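Local coordinates for transcriptional regulator (Aquifex aeolicus, PDB 2EH3), which probably binds DNA as a TetR/AcrR-family transcription factor, pairing a helix-turn-helix DNA-binding region with an all-helical C-terminal domain that carries magnesium in the crystal, at residues 22-25 / 26-29; 42-45 / 46-50; 83-86 / 87-90; 111-114 / 115-119; 153-156 / 157-161. All blocks are in the same frame, centred on the assembly; numbering follows the deposited sequence.

Interaction 1: 22-25 / 26-29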
loop_
_atom_site.group_PDB
_atom_site.type_symbol
_atom_site.label_atom_id
_atom_site.label_comp_id
_atom_site.label_asym_id
_atom_site.label_seq_id
_atom_site.Cartn_x
_atom_site.Cartn_y
_atom_site.Cartn_z
ATOM N N GLY A 22 -18.707 -7.822 3.244
ATOM C CA GLY A 22 -19.398 -8.270 4.440
ATOM C C GLY A 22 -20.533 -7.400 4.945
ATOM O O GLY A 22 -21.028 -7.628 6.051
ATOM N N THR A 23 -20.945 -6.417 4.143
ATOM C CA THR A 23 -22.051 -5.531 4.511
ATOM C C THR A 23 -23.092 -5.586 3.419
ATOM O O THR A 23 -22.770 -5.447 2.252
ATOM C CB THR A 23 -21.564 -4.087 4.691
ATOM O OG1 THR A 23 -20.626 -4.077 5.770
ATOM C CG2 THR A 23 -22.716 -3.157 5.025
ATOM N N SER A 24 -24.354 -5.791 3.805
ATOM C CA SER A 24 -25.436 -5.888 2.822
ATOM C C SER A 24 -26.294 -4.627 2.783
ATOM O O SER A 24 -26.253 -3.811 3.709
ATOM C CB SER A 24 -26.326 -7.088 3.165
ATOM O OG SER A 24 -27.052 -6.822 4.359
ATOM N N VAL A 25 -27.054 -4.465 1.700
ATOM C CA VAL A 25 -27.949 -3.330 1.578
ATOM C C VAL A 25 -28.960 -3.446 2.715
ATOM O O VAL A 25 -29.350 -2.444 3.313
ATOM C CB VAL A 25 -28.642 -3.349 0.206
ATOM C CG1 VAL A 25 -29.799 -2.343 0.180
ATOM C CG2 VAL A 25 -27.615 -3.035 -0.869
ATOM N N GLU A 26 -29.366 -4.669 3.042
ATOM C CA GLU A 26 -30.315 -4.816 4.132
ATOM C C GLU A 26 -29.776 -4.259 5.461
ATOM O O GLU A 26 -30.504 -3.591 6.190
ATOM C CB GLU A 26 -30.709 -6.273 4.313
ATOM C CG GLU A 26 -31.684 -6.452 5.467
ATOM C CD GLU A 26 -32.842 -5.458 5.406
ATOM O OE1 GLU A 26 -33.619 -5.509 4.420
ATOM O OE2 GLU A 26 -32.964 -4.618 6.341
ATOM N N GLU A 27 -28.516 -4.532 5.791
ATOM C CA GLU A 27 -27.936 -4.028 7.037
ATOM C C GLU A 27 -27.837 -2.496 7.034
ATOM O O GLU A 27 -28.029 -1.838 8.058
ATOM C CB GLU A 27 -26.554 -4.640 7.277
ATOM C CG GLU A 27 -26.596 -6.144 7.464
ATOM C CD GLU A 27 -25.217 -6.782 7.538
ATOM O OE1 GLU A 27 -24.312 -6.365 6.791
ATOM O OE2 GLU A 27 -25.047 -7.729 8.341
ATOM N N ILE A 28 -27.502 -1.944 5.875
ATOM C CA ILE A 28 -27.387 -0.499 5.733
ATOM C C ILE A 28 -28.732 0.184 5.973
ATOM O O ILE A 28 -28.820 1.134 6.767
ATOM C CB ILE A 28 -26.874 -0.144 4.327
ATOM C CG1 ILE A 28 -25.394 -0.545 4.212
ATOM C CG2 ILE A 28 -27.014 1.374 4.049
ATOM C CD1 ILE A 28 -24.884 -0.554 2.764
ATOM N N VAL A 29 -29.784 -0.291 5.287
ATOM C CA VAL A 29 -31.075 0.376 5.459
ATOM C C VAL A 29 -31.652 0.161 6.854
ATOM O O VAL A 29 -32.324 1.055 7.387
ATOM C CB VAL A 29 -32.129 0.026 4.350
ATOM C CG1 VAL A 29 -31.600 0.463 2.967
ATOM C CG2 VAL A 29 -32.498 -1.443 4.374
#

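Interaction 2: 42-45 / 46-50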
loop_
_atom_site.group_PDB
_atom_site.type_symbol
_atom_site.label_atom_id
_atom_site.label_comp_id
_atom_site.label_asym_id
_atom_site.label_seq_id
_atom_site.Cartn_x
_atom_site.Cartn_y
_atom_site.Cartn_z
ATOM N N HIS A 42 -31.963 6.380 -4.528
ATOM C CA HIS A 42 -30.677 7.078 -4.623
ATOM C C HIS A 42 -29.511 6.298 -5.210
ATOM O O HIS A 42 -28.586 6.906 -5.759
ATOM C CB HIS A 42 -30.247 7.592 -3.247
ATOM C CG HIS A 42 -31.176 8.608 -2.670
ATOM N ND1 HIS A 42 -31.279 9.888 -3.166
ATOM C CD2 HIS A 42 -32.070 8.519 -1.659
ATOM C CE1 HIS A 42 -32.201 10.545 -2.483
ATOM N NE2 HIS A 42 -32.696 9.737 -1.564
ATOM N N PHE A 43 -29.541 4.971 -5.088
ATOM C CA PHE A 43 -28.451 4.112 -5.580
ATOM C C PHE A 43 -29.020 2.878 -6.270
ATOM O O PHE A 43 -29.812 2.162 -5.691
ATOM C CB PHE A 43 -27.572 3.673 -4.393
ATOM C CG PHE A 43 -26.942 4.827 -3.647
ATOM C CD1 PHE A 43 -25.826 5.504 -4.186
ATOM C CD2 PHE A 43 -27.461 5.269 -2.422
ATOM C CE1 PHE A 43 -25.258 6.589 -3.507
ATOM C CE2 PHE A 43 -26.894 6.359 -1.740
ATOM C CZ PHE A 43 -25.786 7.025 -2.286
ATOM N N LYS A 44 -28.596 2.594 -7.494
ATOM C CA LYS A 44 -29.152 1.430 -8.148
ATOM C C LYS A 44 -28.542 0.117 -7.663
ATOM O O LYS A 44 -29.146 -0.955 -7.814
ATOM C CB LYS A 44 -29.036 1.588 -9.666
ATOM C CG LYS A 44 -29.898 2.751 -10.183
ATOM C CD LYS A 44 -31.368 2.554 -9.778
ATOM C CE LYS A 44 -32.208 3.819 -9.952
ATOM N NZ LYS A 44 -32.111 4.743 -8.780
ATOM N N SER A 45 -27.389 0.214 -7.001
ATOM C CA SER A 45 -26.697 -0.964 -6.515
ATOM C C SER A 45 -25.681 -0.632 -5.429
ATOM O O SER A 45 -25.330 0.523 -5.212
ATOM C CB SER A 45 -25.937 -1.610 -7.665
ATOM O OG SER A 45 -24.958 -0.697 -8.132
ATOM N N LYS A 46 -25.212 -1.680 -4.761
ATOM C CA LYS A 46 -24.196 -1.550 -3.733
ATOM C C LYS A 46 -22.933 -0.985 -4.425
ATOM O O LYS A 46 -22.186 -0.205 -3.839
ATOM C CB LYS A 46 -23.911 -2.929 -3.142
ATOM C CG LYS A 46 -23.537 -2.934 -1.707
ATOM C CD LYS A 46 -23.465 -4.370 -1.194
ATOM C CE LYS A 46 -22.035 -4.728 -0.868
ATOM N NZ LYS A 46 -21.897 -6.084 -0.264
ATOM N N GLU A 47 -22.692 -1.408 -5.668
ATOM C CA GLU A 47 -21.538 -0.946 -6.446
ATOM C C GLU A 47 -21.590 0.569 -6.669
ATOM O O GLU A 47 -20.561 1.264 -6.511
ATOM C CB GLU A 47 -21.479 -1.689 -7.796
ATOM C CG GLU A 47 -20.355 -1.203 -8.730
ATOM C CD GLU A 47 -20.115 -2.153 -9.904
ATOM O OE1 GLU A 47 -20.824 -3.170 -10.004
ATOM O OE2 GLU A 47 -19.211 -1.891 -10.724
ATOM N N GLU A 48 -22.771 1.088 -7.026
ATOM C CA GLU A 48 -22.917 2.533 -7.223
ATOM C C GLU A 48 -22.631 3.246 -5.916
ATOM O O GLU A 48 -22.024 4.318 -5.900
ATOM C CB GLU A 48 -24.332 2.939 -7.674
ATOM C CG GLU A 48 -24.645 2.754 -9.136
ATOM C CD GLU A 48 -25.906 3.500 -9.603
ATOM O OE1 GLU A 48 -26.245 3.342 -10.799
ATOM O OE2 GLU A 48 -26.552 4.230 -8.804
ATOM N N LEU A 49 -23.100 2.662 -4.810
ATOM C CA LEU A 49 -22.887 3.254 -3.504
ATOM C C LEU A 49 -21.418 3.424 -3.112
ATOM O O LEU A 49 -21.017 4.500 -2.698
ATOM C CB LEU A 49 -23.618 2.420 -2.436
ATOM C CG LEU A 49 -23.292 2.709 -0.968
ATOM C CD1 LEU A 49 -23.848 4.093 -0.528
ATOM C CD2 LEU A 49 -23.928 1.594 -0.132
ATOM N N ILE A 50 -20.613 2.370 -3.206
ATOM C CA ILE A 50 -19.221 2.543 -2.804
ATOM C C ILE A 50 -18.497 3.461 -3.784
ATOM O O ILE A 50 -17.632 4.237 -3.384
ATOM C CB ILE A 50 -18.482 1.175 -2.661
ATOM C CG1 ILE A 50 -17.089 1.398 -2.026
ATOM C CG2 ILE A 50 -18.431 0.483 -3.973
ATOM C CD1 ILE A 50 -16.456 0.091 -1.501
#

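Interaction 3: 83-86 / 87-90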
loop_
_atom_site.group_PDB
_atom_site.type_symbol
_atom_site.label_atom_id
_atom_site.label_comp_id
_atom_site.label_asym_id
_atom_site.label_seq_id
_atom_site.Cartn_x
_atom_site.Cartn_y
_atom_site.Cartn_z
ATOM N N VAL A 83 -6.919 16.556 5.316
ATOM C CA VAL A 83 -8.131 16.020 4.695
ATOM C C VAL A 83 -8.112 14.500 4.740
ATOM O O VAL A 83 -9.112 13.896 5.111
ATOM C CB VAL A 83 -8.282 16.505 3.239
ATOM C CG1 VAL A 83 -9.383 15.700 2.505
ATOM C CG2 VAL A 83 -8.611 18.006 3.255
ATOM N N LEU A 84 -6.991 13.874 4.381
ATOM C CA LEU A 84 -6.961 12.414 4.441
ATOM C C LEU A 84 -7.252 11.919 5.863
ATOM O O LEU A 84 -7.947 10.912 6.046
ATOM C CB LEU A 84 -5.616 11.880 3.983
ATOM C CG LEU A 84 -5.251 12.141 2.519
ATOM C CD1 LEU A 84 -3.817 11.692 2.257
ATOM C CD2 LEU A 84 -6.224 11.401 1.613
ATOM N N TYR A 85 -6.726 12.628 6.876
ATOM C CA TYR A 85 -6.934 12.221 8.260
ATOM C C TYR A 85 -8.408 12.354 8.639
ATOM O O TYR A 85 -8.960 11.457 9.272
ATOM C CB TYR A 85 -6.052 13.056 9.210
ATOM C CG TYR A 85 -5.972 12.486 10.606
ATOM C CD1 TYR A 85 -4.989 11.541 10.942
ATOM C CD2 TYR A 85 -6.906 12.845 11.566
ATOM C CE1 TYR A 85 -4.942 10.957 12.234
ATOM C CE2 TYR A 85 -6.878 12.266 12.862
ATOM C CZ TYR A 85 -5.892 11.332 13.173
ATOM O OH TYR A 85 -5.855 10.780 14.428
ATOM N N ARG A 86 -9.038 13.466 8.271
ATOM C CA ARG A 86 -10.473 13.663 8.545
ATOM C C ARG A 86 -11.286 12.565 7.841
ATOM O O ARG A 86 -12.292 12.086 8.379
ATOM C CB ARG A 86 -10.958 15.020 8.017
ATOM C CG ARG A 86 -10.399 16.247 8.725
ATOM C CD ARG A 86 -11.321 17.461 8.528
ATOM N NE ARG A 86 -11.682 17.718 7.132
ATOM C CZ ARG A 86 -10.934 18.398 6.266
ATOM N NH1 ARG A 86 -9.766 18.904 6.643
ATOM N NH2 ARG A 86 -11.360 18.583 5.024
ATOM N N GLU A 87 -10.845 12.192 6.641
ATOM C CA GLU A 87 -11.507 11.152 5.829
ATOM C C GLU A 87 -10.871 9.779 6.061
ATOM O O GLU A 87 -10.988 8.916 5.203
ATOM C CB GLU A 87 -11.383 11.485 4.325
ATOM C CG GLU A 87 -11.932 12.850 3.916
ATOM C CD GLU A 87 -13.450 12.885 3.854
ATOM O OE1 GLU A 87 -14.027 11.985 3.203
ATOM O OE2 GLU A 87 -14.049 13.809 4.442
ATOM N N LYS A 88 -10.271 9.530 7.232
ATOM C CA LYS A 88 -9.577 8.252 7.424
ATOM C C LYS A 88 -10.415 6.986 7.269
ATOM O O LYS A 88 -9.890 5.949 6.876
ATOM C CB LYS A 88 -8.798 8.246 8.750
ATOM C CG LYS A 88 -9.619 8.515 9.979
ATOM C CD LYS A 88 -8.667 8.772 11.149
ATOM C CE LYS A 88 -9.411 9.398 12.310
ATOM N NZ LYS A 88 -10.096 10.663 11.909
ATOM N N LYS A 89 -11.717 7.061 7.539
ATOM C CA LYS A 89 -12.561 5.877 7.346
ATOM C C LYS A 89 -12.646 5.552 5.863
ATOM O O LYS A 89 -12.639 4.381 5.462
ATOM C CB LYS A 89 -13.955 6.110 7.962
ATOM C CG LYS A 89 -13.900 6.109 9.498
ATOM C CD LYS A 89 -15.286 6.264 10.108
ATOM C CE LYS A 89 -15.201 6.464 11.621
ATOM N NZ LYS A 89 -14.670 5.271 12.321
ATOM N N VAL A 90 -12.702 6.582 5.021
ATOM C CA VAL A 90 -12.764 6.347 3.592
ATOM C C VAL A 90 -11.399 5.872 3.089
ATOM O O VAL A 90 -11.339 5.059 2.177
ATOM C CB VAL A 90 -13.228 7.617 2.843
ATOM C CG1 VAL A 90 -13.234 7.382 1.332
ATOM C CG2 VAL A 90 -14.620 8.011 3.332
HETATM O O HOH W 1 -13.298 9.464 8.468
HETATM O O HOH W 2 -13.020 16.367 4.950
#

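Interaction 4: 111-114 / 115-119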
loop_
_atom_site.group_PDB
_atom_site.type_symbol
_atom_site.label_atom_id
_atom_site.label_comp_id
_atom_site.label_asym_id
_atom_site.label_seq_id
_atom_site.Cartn_x
_atom_site.Cartn_y
_atom_site.Cartn_z
ATOM N N LYS A 111 -7.817 6.807 -9.154
ATOM C CA LYS A 111 -7.839 7.938 -8.251
ATOM C C LYS A 111 -6.461 8.373 -7.828
ATOM O O LYS A 111 -6.202 9.572 -7.691
ATOM C CB LYS A 111 -8.683 7.606 -7.011
ATOM C CG LYS A 111 -10.135 7.382 -7.334
ATOM C CD LYS A 111 -10.705 8.482 -8.248
ATOM C CE LYS A 111 -12.216 8.331 -8.357
ATOM N NZ LYS A 111 -12.860 9.308 -9.281
ATOM N N ILE A 112 -5.570 7.410 -7.611
ATOM C CA ILE A 112 -4.207 7.731 -7.218
ATOM C C ILE A 112 -3.539 8.446 -8.375
ATOM O O ILE A 112 -2.877 9.467 -8.182
ATOM C CB ILE A 112 -3.368 6.474 -6.898
ATOM C CG1 ILE A 112 -3.944 5.750 -5.675
ATOM C CG2 ILE A 112 -1.886 6.887 -6.697
ATOM C CD1 ILE A 112 -3.680 6.455 -4.348
ATOM N N GLU A 113 -3.722 7.907 -9.575
ATOM C CA GLU A 113 -3.107 8.506 -10.757
ATOM C C GLU A 113 -3.602 9.924 -10.937
ATOM O O GLU A 113 -2.821 10.805 -11.299
ATOM C CB GLU A 113 -3.436 7.671 -12.003
ATOM C CG GLU A 113 -2.913 8.228 -13.328
ATOM C CD GLU A 113 -1.414 8.478 -13.313
ATOM O OE1 GLU A 113 -0.705 7.757 -12.587
ATOM O OE2 GLU A 113 -0.944 9.390 -14.043
ATOM N N ASP A 114 -4.892 10.155 -10.687
ATOM C CA ASP A 114 -5.422 11.503 -10.845
ATOM C C ASP A 114 -4.807 12.440 -9.833
ATOM O O ASP A 114 -4.435 13.571 -10.174
ATOM C CB ASP A 114 -6.938 11.559 -10.678
ATOM C CG ASP A 114 -7.490 12.957 -10.947
ATOM O OD1 ASP A 114 -7.433 13.404 -12.111
ATOM O OD2 ASP A 114 -7.952 13.619 -9.997
ATOM N N ALA A 115 -4.697 11.991 -8.585
ATOM C CA ALA A 115 -4.097 12.831 -7.558
ATOM C C ALA A 115 -2.640 13.112 -7.950
ATOM O O ALA A 115 -2.146 14.235 -7.780
ATOM C CB ALA A 115 -4.144 12.123 -6.198
ATOM N N LYS A 116 -1.952 12.087 -8.463
ATOM C CA LYS A 116 -0.558 12.248 -8.865
ATOM C C LYS A 116 -0.432 13.265 -9.998
ATOM O O LYS A 116 0.466 14.116 -9.962
ATOM C CB LYS A 116 0.033 10.910 -9.314
ATOM C CG LYS A 116 1.550 10.929 -9.374
ATOM C CD LYS A 116 2.101 9.517 -9.462
ATOM C CE LYS A 116 2.422 9.124 -10.890
ATOM N NZ LYS A 116 3.646 9.808 -11.371
ATOM N N ARG A 117 -1.327 13.183 -10.987
ATOM C CA ARG A 117 -1.291 14.121 -12.106
ATOM C C ARG A 117 -1.487 15.549 -11.608
ATOM O O ARG A 117 -0.773 16.463 -12.035
ATOM C CB ARG A 117 -2.374 13.808 -13.149
ATOM C CG ARG A 117 -2.085 12.597 -14.035
ATOM C CD ARG A 117 -3.031 12.560 -15.250
ATOM N NE ARG A 117 -4.450 12.499 -14.884
ATOM C CZ ARG A 117 -5.098 11.378 -14.570
ATOM N NH1 ARG A 117 -4.457 10.221 -14.582
ATOM N NH2 ARG A 117 -6.383 11.413 -14.243
ATOM N N ARG A 118 -2.433 15.747 -10.689
ATOM C CA ARG A 118 -2.672 17.088 -10.173
ATOM C C ARG A 118 -1.509 17.613 -9.351
ATOM O O ARG A 118 -1.152 18.798 -9.427
ATOM C CB ARG A 118 -3.949 17.107 -9.331
ATOM C CG ARG A 118 -5.156 16.856 -10.166
ATOM C CD ARG A 118 -6.394 16.792 -9.304
ATOM N NE ARG A 118 -7.579 16.489 -10.109
ATOM C CZ ARG A 118 -8.302 17.420 -10.726
ATOM N NH1 ARG A 118 -7.960 18.699 -10.627
ATOM N NH2 ARG A 118 -9.362 17.066 -11.431
ATOM N N PHE A 119 -0.920 16.745 -8.540
ATOM C CA PHE A 119 0.200 17.141 -7.742
ATOM C C PHE A 119 1.372 17.500 -8.664
ATOM O O PHE A 119 2.092 18.487 -8.443
ATOM C CB PHE A 119 0.559 15.996 -6.794
ATOM C CG PHE A 119 1.626 16.340 -5.817
ATOM C CD1 PHE A 119 1.709 17.608 -5.241
ATOM C CD2 PHE A 119 2.557 15.360 -5.450
ATOM C CE1 PHE A 119 2.703 17.902 -4.309
ATOM C CE2 PHE A 119 3.545 15.640 -4.528
ATOM C CZ PHE A 119 3.624 16.908 -3.952
HETATM O O HOH W 3 -5.956 15.133 -13.887
#

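Interaction 5: 153-156 / 157-161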
loop_
_atom_site.group_PDB
_atom_site.type_symbol
_atom_site.label_atom_id
_atom_site.label_comp_id
_atom_site.label_asym_id
_atom_site.label_seq_id
_atom_site.Cartn_x
_atom_site.Cartn_y
_atom_site.Cartn_z
ATOM N N GLU A 153 -1.650 1.531 13.119
ATOM C CA GLU A 153 -2.008 2.047 14.431
ATOM C C GLU A 153 -2.560 3.432 14.191
ATOM O O GLU A 153 -2.042 4.151 13.341
ATOM C CB GLU A 153 -0.776 2.128 15.320
ATOM C CG GLU A 153 -1.033 2.893 16.602
ATOM C CD GLU A 153 -0.024 2.574 17.687
ATOM O OE1 GLU A 153 -0.099 3.201 18.766
ATOM O OE2 GLU A 153 0.838 1.695 17.464
ATOM N N GLU A 154 -3.624 3.806 14.893
ATOM C CA GLU A 154 -4.161 5.127 14.688
ATOM C C GLU A 154 -3.523 6.151 15.615
ATOM O O GLU A 154 -3.913 6.294 16.773
ATOM C CB GLU A 154 -5.695 5.165 14.830
ATOM C CG GLU A 154 -6.262 6.596 14.689
ATOM C CD GLU A 154 -7.774 6.666 14.482
ATOM O OE1 GLU A 154 -8.432 7.471 15.181
ATOM O OE2 GLU A 154 -8.305 5.937 13.612
ATOM N N ARG A 155 -2.520 6.846 15.097
ATOM C CA ARG A 155 -1.862 7.901 15.841
ATOM C C ARG A 155 -2.693 9.162 15.637
ATOM O O ARG A 155 -3.501 9.245 14.693
ATOM C CB ARG A 155 -0.439 8.154 15.310
ATOM C CG ARG A 155 0.487 6.943 15.389
ATOM C CD ARG A 155 0.631 6.433 16.824
ATOM N NE ARG A 155 1.128 7.490 17.710
ATOM C CZ ARG A 155 2.419 7.765 17.921
ATOM N NH1 ARG A 155 3.377 7.048 17.336
ATOM N NH2 ARG A 155 2.751 8.802 18.689
ATOM N N GLU A 156 -2.476 10.145 16.508
ATOM C CA GLU A 156 -3.180 11.419 16.416
ATOM C C GLU A 156 -2.521 12.251 15.306
ATOM O O GLU A 156 -1.326 12.112 15.003
ATOM C CB GLU A 156 -3.107 12.193 17.738
ATOM C CG GLU A 156 -3.849 11.540 18.901
ATOM C CD GLU A 156 -3.706 12.338 20.191
ATOM O OE1 GLU A 156 -4.049 13.542 20.193
ATOM O OE2 GLU A 156 -3.252 11.768 21.208
ATOM N N LEU A 157 -3.301 13.145 14.731
ATOM C CA LEU A 157 -2.827 13.999 13.633
ATOM C C LEU A 157 -1.542 14.799 13.893
ATOM O O LEU A 157 -0.704 14.931 12.988
ATOM C CB LEU A 157 -3.970 14.938 13.198
ATOM C CG LEU A 157 -3.692 15.922 12.051
ATOM C CD1 LEU A 157 -3.242 15.148 10.763
ATOM C CD2 LEU A 157 -4.979 16.741 11.794
ATOM N N PRO A 158 -1.354 15.346 15.108
ATOM C CA PRO A 158 -0.112 16.099 15.314
ATOM C C PRO A 158 1.163 15.303 15.041
ATOM O O PRO A 158 2.157 15.848 14.543
ATOM C CB PRO A 158 -0.221 16.556 16.775
ATOM C CG PRO A 158 -1.724 16.758 16.928
ATOM C CD PRO A 158 -2.284 15.528 16.231
ATOM N N PHE A 159 1.145 14.023 15.399
ATOM C CA PHE A 159 2.289 13.173 15.164
ATOM C C PHE A 159 2.546 13.035 13.659
ATOM O O PHE A 159 3.674 13.150 13.205
ATOM C CB PHE A 159 2.053 11.778 15.763
ATOM C CG PHE A 159 3.156 10.810 15.467
ATOM C CD1 PHE A 159 4.352 10.865 16.181
ATOM C CD2 PHE A 159 3.015 9.851 14.470
ATOM C CE1 PHE A 159 5.390 9.981 15.909
ATOM C CE2 PHE A 159 4.056 8.951 14.181
ATOM C CZ PHE A 159 5.238 9.019 14.903
ATOM N N LEU A 160 1.486 12.765 12.897
ATOM C CA LEU A 160 1.667 12.620 11.455
ATOM C C LEU A 160 2.150 13.921 10.830
ATOM O O LEU A 160 3.025 13.904 9.958
ATOM C CB LEU A 160 0.365 12.158 10.763
ATOM C CG LEU A 160 0.168 10.651 10.918
ATOM C CD1 LEU A 160 -0.675 10.401 12.137
ATOM C CD2 LEU A 160 -0.461 10.057 9.667
ATOM N N LYS A 161 1.608 15.052 11.277
ATOM C CA LYS A 161 2.037 16.325 10.731
ATOM C C LYS A 161 3.490 16.631 11.021
ATOM O O LYS A 161 4.186 17.170 10.164
ATOM C CB LYS A 161 1.116 17.428 11.217
ATOM C CG LYS A 161 -0.198 17.294 10.479
ATOM C CD LYS A 161 -1.262 18.149 11.042
ATOM C CE LYS A 161 -0.887 19.580 11.011
ATOM N NZ LYS A 161 -2.157 20.290 11.355
#

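Interaction 1: 22-25 / 26-29
With S24 OG set between its own backbone N and carbonyl carbon (chi1 70°) and E27 CG turned anti to the carbonyl carbon (chi1 -63°), S24 OG reaches forward to the helix while E27 folds back to the loop, and together they close a capping box at the start of helix 25-32, within the predicted helix-turn-helix motif. S24 is the N-cap residue, and its OG accepts from E27 N at 3.1 Å. In return the E27 chain, extended beyond CG, runs toward the loop, where OE1 accepts from S24 N at 3.0 Å. The donor comes to this oxygen from above the carboxylate plane, 35° out of it. The same OE1 forms a salt bridge with K18 NZ of helix 3-18, and that ammonium also bonds to G22 O; the charge and the nearby helix start would be expected to favour an ionised carboxylate. The first helical backbone bonds follow, I28 N to S24 O at 3.1 Å and V29 N to V25 O at 3.0 Å.

Apolar groups take other sides of the turn. T23 and I28 cross at about a right angle where they pack near helix 3-18, T23 CG2 lying 3.8 Å from I28 CG1, while T23 OG1 bonds to G19 O. V25 and V29 both lean on F39 of helix 36-42, and their CG1 methyls approach to 4.3 Å.

Interaction 2: 42-45 / 46-50
S45 is the N-cap residue of helix 46-67, the helix that follows helix 36-42 of the predicted helix-turn-helix motif, and its contacts with E48 are polar. S45 OG accepts from E48 N at 3.0 Å, and S45 O takes L49 N at 3.1 Å as the helix begins. E48 sends its own carboxylate one residue further back than the cap: OE2 accepts from K44 N at 2.9 Å in an almost straight bond (178° at the hydrogen), the donor standing high above the carboxylate plane, 71° out of it. The side chains of K44 and E48 lie side by side, pointing the same way, with K44 CB 3.5 Å from E48 OE1. The lysine's ammonium goes elsewhere, to Y40 O, and K46 NZ bonds to T23 O and Y20 O, tying this turn to the earlier loop.

The apolar contact is a CH-pi interaction. L49 CG is anti to the backbone N (chi1 168°), which carries CD1 over one face of F43, 4.0 Å from the ring centroid. F43 also packs on K4 and I7 of helix 3-18. On the leucine's backbone, L49 CA sits 3.8 Å from F43 CD1.

Interaction 3: 83-86 / 87-90
One face of the Y85 ring carries the K88 side chain, with CD over its centre 4.2 Å from the centroid in a CH-pi contact; the R86 guanidinium has V83 CA over one face. Two bends in the K88 chain, at chi1 (57°) and chi4 (-57°), curl the ammonium back to Y85 O. That oxygen accepts from K88 NZ at 3.0 Å and from K88 N at 3.1 Å, the donors arriving from opposite faces of its carbonyl plane. Replacing K88 with an alanine would probably leave Y85 O with one of these two donors and bare the ring face that the lysine chain covers.

E87 N bonds to V83 O at 2.9 Å, closing helix 73-86, and E87 is also the N-cap residue of helix 88-99, so the two helices meet with almost no linker. One water joins R86 NH2 to E87 OE2, and another joins R86 O to K89 N. Within the TetR-type C-terminal domain, E87 reaches T57 and K60 on helix 46-67, where V83 packs on I61 and L64; Y85 OH bonds to R155 O, while L84 and K88 rest on L142 and V150 of helix 131-152.

Interaction 4: 111-114 / 115-119
D114 and R118, one turn apart on helix 105-126 of the TetR-type C-terminal domain, make the firm part of a salt-bridge network. D114 CG is anti to the backbone N (chi1 -176°), which swings the carboxylate along the helix to R118. R118 NE donates to D114 OD2 at 2.9 Å; the oxygen lies in the guanidinium plane and is met on its syn side, 28° out of the carboxylate plane. H58 NE2 on helix 46-67 also bonds to OD2, and the R118 chain packs on I62 and F65 there. Beneath run regular helical bonds, such as R117 N to E113 O at 2.8 Å.

R117, the exposed member, is held more loosely. Its guanidinium lies with one face over D114 CA and E113 O, and its NH2 bond to D114 OD1, at 3.1 Å, is weak and bent (121°). A water links that OD1 with R117 NE. The ion pair to E113 is long and less certain. I112, E113 and K116 touch H148, K152 and Q144 of the second subunit, respectively. With two arginines beside it, D114 is likely to stay ionised, and its carboxylate ties R117 and R118 to H58 of another helix.

Interaction 5: 153-156 / 157-161
F159 N donates to E156 O at 3.1 Å, a weak bond bent to 130° at the hydrogen, where the chain turns into helix 157-171. E156 is the N-cap residue. P158 N, 3.2 Å from the same E156 O, has no hydrogen to give, and the methyl L160 CD1 comes to 3.4 Å from that oxygen.

The main side-chain contact is a cation-pi stack. F159 CG is anti to the backbone N (chi1 176°), which lays the ring back along the loop, and R155, bent at chi2 and chi3, folds its guanidinium flat over one face. The group centres are 3.9 Å apart and the planes 23° from parallel. R155 NH1 stands 3.6 Å above the plane of the F159 ring, over its centre, while R155 NH2 lies 3.6 Å from F159 CD1. The turn joins helix 131-152 to helix 157-171, the last modelled helix of the TetR-type C-terminal domain. Y149 of helix 131-152 meets the F159 ring edge-to-face. With a serine at F159, the R155 guanidinium would probably lose its flat partner and be free to swing, and Y149 its aromatic mate.

Further along, L157 packs on L81 of helix 73-86, and K161 NZ bonds to E82 OE2, from a glutamate that binds one of the two magnesium ions. Beside the stack, R155 CB touches L160 CD1 at 3.9 Å.

Interactions 1 and 2 lie in the TetR-type N-terminal part, in or next to the predicted helix-turn-helix, and are partly buried, each a serine-capped helix start backed by apolar groups against helix 3-18; they touch through I28 CD1 and L49 CD2, 3.7 Å apart. The other three lie in the C-terminal domain and are surface contacts. Interactions 3 and 5 are joined through Y85 and R155, and also pack where K88 CE lies 3.6 Å from E154 OE1; both set a basic side chain over an aromatic face. Interaction 4 sits within one helix beside the second subunit and relies on charge. Glutamates reach back to backbone N-H groups in interactions 1 and 2, whereas acids meet arginines in interaction 4.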